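Local structure of beta-1,4-galactanase (Thielavia heterothallica, 1HJS) at residues A[148-153]-A[196-201]; A[156-161]-A[203-208]. The protein hydrolyses the beta-1,4-galactosidic linkages of type I arabinogalactans as a family 53 glycoside hydrolase. One frame throughout, in Å; residues are numbered along the deposited sequence.

Contact 1 (A[148-153]-A[196-201])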
# COMPACT_ATOMS: atom_id res chain seq x y z
N GLU A 148 -11.14 -15.53 -13.42
CA GLU A 148 -12.39 -14.81 -13.21
C GLU A 148 -13.44 -15.47 -12.31
O GLU A 148 -14.63 -15.49 -12.64
CB GLU A 148 -13.01 -14.52 -14.58
CG GLU A 148 -12.05 -13.80 -15.53
CD GLU A 148 -12.29 -14.13 -16.99
OE1 GLU A 148 -13.38 -13.81 -17.50
OE2 GLU A 148 -11.39 -14.71 -17.63
N ASN A 149 -13.00 -16.01 -11.17
CA ASN A 149 -13.90 -16.62 -10.19
C ASN A 149 -14.52 -15.45 -9.41
O ASN A 149 -14.31 -15.32 -8.20
CB ASN A 149 -13.11 -17.51 -9.22
CG ASN A 149 -13.11 -18.98 -9.61
OD1 ASN A 149 -12.19 -19.73 -9.25
ND2 ASN A 149 -14.15 -19.40 -10.32
N TRP A 150 -15.28 -14.60 -10.10
CA TRP A 150 -15.89 -13.42 -9.48
C TRP A 150 -16.75 -13.73 -8.26
O TRP A 150 -16.70 -13.02 -7.26
CB TRP A 150 -16.73 -12.66 -10.51
CG TRP A 150 -15.95 -12.21 -11.71
CD1 TRP A 150 -16.18 -12.54 -13.01
CD2 TRP A 150 -14.82 -11.33 -11.71
NE1 TRP A 150 -15.27 -11.92 -13.83
CE2 TRP A 150 -14.41 -11.17 -13.06
CE3 TRP A 150 -14.10 -10.66 -10.71
CZ2 TRP A 150 -13.33 -10.37 -13.43
CZ3 TRP A 150 -13.02 -9.86 -11.08
CH2 TRP A 150 -12.65 -9.73 -12.43
N ALA A 151 -17.56 -14.79 -8.35
CA ALA A 151 -18.42 -15.15 -7.23
C ALA A 151 -17.58 -15.41 -5.98
O ALA A 151 -17.89 -14.92 -4.90
CB ALA A 151 -19.24 -16.40 -7.59
N ASN A 152 -16.50 -16.18 -6.14
CA ASN A 152 -15.62 -16.50 -5.02
C ASN A 152 -14.91 -15.27 -4.49
O ASN A 152 -14.78 -15.09 -3.28
CB ASN A 152 -14.59 -17.56 -5.44
CG ASN A 152 -15.19 -18.96 -5.52
OD1 ASN A 152 -16.39 -19.15 -5.30
ND2 ASN A 152 -14.36 -19.94 -5.84
N ILE A 153 -14.43 -14.42 -5.39
CA ILE A 153 -13.73 -13.20 -4.99
C ILE A 153 -14.64 -12.30 -4.16
O ILE A 153 -14.26 -11.83 -3.09
CB ILE A 153 -13.24 -12.42 -6.23
CG1 ILE A 153 -12.19 -13.25 -6.97
CG2 ILE A 153 -12.66 -11.07 -5.80
CD1 ILE A 153 -11.75 -12.63 -8.28
N LEU A 196 -18.63 -6.45 -8.01
CA LEU A 196 -19.83 -5.88 -7.40
C LEU A 196 -21.15 -6.43 -7.94
O LEU A 196 -22.16 -6.40 -7.25
CB LEU A 196 -19.81 -4.36 -7.53
CG LEU A 196 -18.69 -3.67 -6.74
CD1 LEU A 196 -18.65 -2.18 -7.06
CD2 LEU A 196 -18.93 -3.89 -5.25
N LYS A 197 -21.14 -6.92 -9.18
CA LYS A 197 -22.37 -7.46 -9.77
C LYS A 197 -22.77 -8.79 -9.14
O LYS A 197 -23.87 -9.28 -9.37
CB LYS A 197 -22.20 -7.61 -11.28
CG LYS A 197 -21.17 -8.65 -11.69
CD LYS A 197 -20.89 -8.62 -13.19
CE LYS A 197 -22.08 -9.07 -14.01
NZ LYS A 197 -21.74 -9.13 -15.47
N GLN A 198 -21.87 -9.38 -8.35
CA GLN A 198 -22.16 -10.66 -7.71
C GLN A 198 -23.22 -10.54 -6.62
O GLN A 198 -23.96 -11.48 -6.36
CB GLN A 198 -20.88 -11.26 -7.12
CG GLN A 198 -19.79 -11.52 -8.15
CD GLN A 198 -20.30 -12.31 -9.35
OE1 GLN A 198 -20.88 -13.39 -9.19
NE2 GLN A 198 -20.08 -11.79 -10.55
N GLY A 199 -23.28 -9.38 -5.97
CA GLY A 199 -24.27 -9.18 -4.93
C GLY A 199 -23.82 -9.46 -3.50
O GLY A 199 -24.35 -8.86 -2.57
N THR A 200 -22.85 -10.35 -3.33
CA THR A 200 -22.36 -10.67 -1.99
C THR A 200 -21.59 -9.50 -1.40
O THR A 200 -21.93 -9.01 -0.32
CB THR A 200 -21.46 -11.92 -2.01
OG1 THR A 200 -20.44 -11.76 -2.99
CG2 THR A 200 -22.29 -13.16 -2.33
N LEU A 201 -20.56 -9.04 -2.10
CA LEU A 201 -19.80 -7.88 -1.63
C LEU A 201 -20.60 -6.66 -2.06
O LEU A 201 -20.85 -6.47 -3.25
CB LEU A 201 -18.41 -7.83 -2.26
CG LEU A 201 -17.57 -6.61 -1.83
CD1 LEU A 201 -17.16 -6.76 -0.37
CD2 LEU A 201 -16.34 -6.49 -2.71
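The chain of Gln198 bends at chi2 (-51°) after setting CG anti to its own carbonyl carbon (chi1 -60°), and this lays the amide against Trp150 and Ala151 at the start of helix 150-165. In Trp150 the same choice (chi1 -58°) points the indole away from Gln198 and leaves CB to touch the amide. The contact lies on the outside of the TIM barrel, where the first turn of helix 150-165 meets the turn that follows helix 185-196. No hydrogen bond joins the two segments. Gln198 NE2 packs 3.5 Å from Trp150 CB. Gln198 CG rests 3.5 Å from Trp150 O. Gln198 NE2 bonds instead to Asn194 O, near the end of helix 185-196. The indole of Trp150 continues toward helix 185-196, meeting Trp190 and Trp191 edge-to-face. Leu196 to Gly199 form a type I turn. Gly199, the last residue of the turn, is the first after the helix to leave helical backbone angles; its phi is positive, and a CB would press on the carbonyl O of Gln198. Thr200 comes no nearer than 4.5 Å, from OG1 to Ala151 O. On the other branch of the Gln198 amide, OE1 sits 3.6 Å from Ala151 CA and 3.8 Å from Ala151 CB.

Contact 2 (A[156-161]-A[203-208])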
# COMPACT_ATOMS: atom_id res chain seq x y z
N LEU A 156 -15.20 -13.91 -0.77
CA LEU A 156 -14.03 -13.81 0.08
C LEU A 156 -13.87 -12.40 0.64
O LEU A 156 -13.65 -12.22 1.84
CB LEU A 156 -12.77 -14.22 -0.71
CG LEU A 156 -12.66 -15.71 -1.07
CD1 LEU A 156 -11.52 -15.92 -2.06
CD2 LEU A 156 -12.44 -16.53 0.19
N LEU A 157 -13.99 -11.40 -0.23
CA LEU A 157 -13.84 -10.01 0.21
C LEU A 157 -14.94 -9.63 1.21
O LEU A 157 -14.69 -8.86 2.15
CB LEU A 157 -13.85 -9.06 -0.99
CG LEU A 157 -12.64 -9.23 -1.92
CD1 LEU A 157 -12.77 -8.30 -3.11
CD2 LEU A 157 -11.36 -8.95 -1.16
N HIS A 158 -16.14 -10.17 1.03
CA HIS A 158 -17.24 -9.89 1.95
C HIS A 158 -16.88 -10.44 3.33
O HIS A 158 -17.10 -9.78 4.35
CB HIS A 158 -18.53 -10.56 1.45
CG HIS A 158 -19.71 -10.34 2.35
ND1 HIS A 158 -20.35 -9.12 2.47
CD2 HIS A 158 -20.37 -11.19 3.18
CE1 HIS A 158 -21.35 -9.23 3.33
NE2 HIS A 158 -21.38 -10.47 3.77
N SER A 159 -16.31 -11.64 3.35
CA SER A 159 -15.91 -12.27 4.60
C SER A 159 -14.80 -11.49 5.29
O SER A 159 -14.83 -11.30 6.51
CB SER A 159 -15.44 -13.70 4.35
OG SER A 159 -16.52 -14.51 3.91
N ALA A 160 -13.82 -11.04 4.51
CA ALA A 160 -12.70 -10.27 5.05
C ALA A 160 -13.20 -8.96 5.63
O ALA A 160 -12.83 -8.57 6.74
CB ALA A 160 -11.67 -10.00 3.95
N ALA A 161 -14.05 -8.27 4.88
CA ALA A 161 -14.60 -7.00 5.33
C ALA A 161 -15.34 -7.16 6.66
O ALA A 161 -15.15 -6.37 7.58
CB ALA A 161 -15.55 -6.43 4.28
N LEU A 203 -21.29 -2.36 -2.04
CA LEU A 203 -20.51 -1.13 -2.03
C LEU A 203 -20.31 -0.63 -0.61
O LEU A 203 -19.28 -0.06 -0.28
CB LEU A 203 -21.20 -0.03 -2.85
CG LEU A 203 -20.69 0.22 -4.27
CD1 LEU A 203 -21.39 1.43 -4.84
CD2 LEU A 203 -19.18 0.44 -4.25
N SER A 204 -21.31 -0.87 0.24
CA SER A 204 -21.26 -0.45 1.63
C SER A 204 -20.28 -1.27 2.47
O SER A 204 -19.99 -0.90 3.61
CB SER A 204 -22.65 -0.52 2.26
OG SER A 204 -23.12 -1.85 2.31
N ASP A 205 -19.78 -2.37 1.92
CA ASP A 205 -18.85 -3.22 2.67
C ASP A 205 -17.44 -2.65 2.76
O ASP A 205 -16.66 -3.06 3.62
CB ASP A 205 -18.79 -4.63 2.08
CG ASP A 205 -20.05 -5.44 2.35
OD1 ASP A 205 -20.66 -5.27 3.43
OD2 ASP A 205 -20.42 -6.27 1.50
N PHE A 206 -17.08 -1.72 1.87
CA PHE A 206 -15.76 -1.12 1.94
C PHE A 206 -15.84 0.39 1.77
O PHE A 206 -16.86 0.92 1.33
CB PHE A 206 -14.78 -1.76 0.93
CG PHE A 206 -15.12 -1.51 -0.51
CD1 PHE A 206 -16.22 -2.14 -1.10
CD2 PHE A 206 -14.33 -0.67 -1.29
CE1 PHE A 206 -16.51 -1.94 -2.44
CE2 PHE A 206 -14.61 -0.46 -2.63
CZ PHE A 206 -15.71 -1.10 -3.22
N ASP A 207 -14.76 1.08 2.12
CA ASP A 207 -14.76 2.54 2.09
C ASP A 207 -13.78 3.21 1.14
O ASP A 207 -13.99 4.36 0.74
CB ASP A 207 -14.48 3.04 3.50
CG ASP A 207 -15.30 2.31 4.55
OD1 ASP A 207 -16.53 2.45 4.52
OD2 ASP A 207 -14.71 1.58 5.38
N MET A 208 -12.72 2.51 0.77
CA MET A 208 -11.70 3.11 -0.08
C MET A 208 -11.23 2.23 -1.22
O MET A 208 -11.28 1.00 -1.15
CB MET A 208 -10.48 3.46 0.76
CG MET A 208 -10.74 4.24 2.02
SD MET A 208 -9.17 4.50 2.92
CE MET A 208 -8.53 5.94 2.06
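A histidine-carboxylate hydrogen bond ties the middle of helix 150-165 to the short 3-10 segment 203-205. His158 ND1 donates to Asp205 OD2 at 3.0 Å, with an N-H...O angle of 151°. The oxygen lies in the plane of the imidazole, at its edge. The carboxylate is turned differently: its plane stands 61° from the ring, and ND1 meets OD2 from above that plane. His158 reaches the acid because its CG is anti to the backbone N (chi1 179°), which brings the ring toward the 3-10 turn. In the TIM barrel this turn belongs to the connection from helix 185-196 to strand 208-212, and the contact is buried and joins that connection to helix 150-165 by a polar bond and a little packing. Asp205 has further partners: OD2 also accepts from Glu202 N, and OD1 accepts from Trp162 NE1. Three donors thus grip the carboxylate, two of them on OD2. With an alanine here, His158 ND1, Trp162 NE1 and the backbone N of Glu202 are likely to lose their shared acceptor group. One helical turn along from His158, the methyl of Ala161 points at the 3-10 backbone, with CB 3.6 Å from Asp205 O and 4.3 Å from Asp205 CB.

Both contacts use helix 150-165 and the connection between helix 185-196 and strand 208-212. Their centres are about 11 Å apart, on the same side of the chain's centre. Along the chain the segments alternate: 148-153, 156-161, 196-201, then 203-208. Helix and connection therefore run in the same order past each other, with strand 174-179 and helix 185-196 between them in sequence. Contact 1 is at the surface; contact 2 is buried, about 17 Å from the centre of the chain against about 23 Å for contact 1 (centre to centre). The two touch by packing: Thr200 O lies 3.2 Å from His158 ND1, and Leu201 CD1 3.8 Å from His158 N. Together they join successive parts of the connection to one helix.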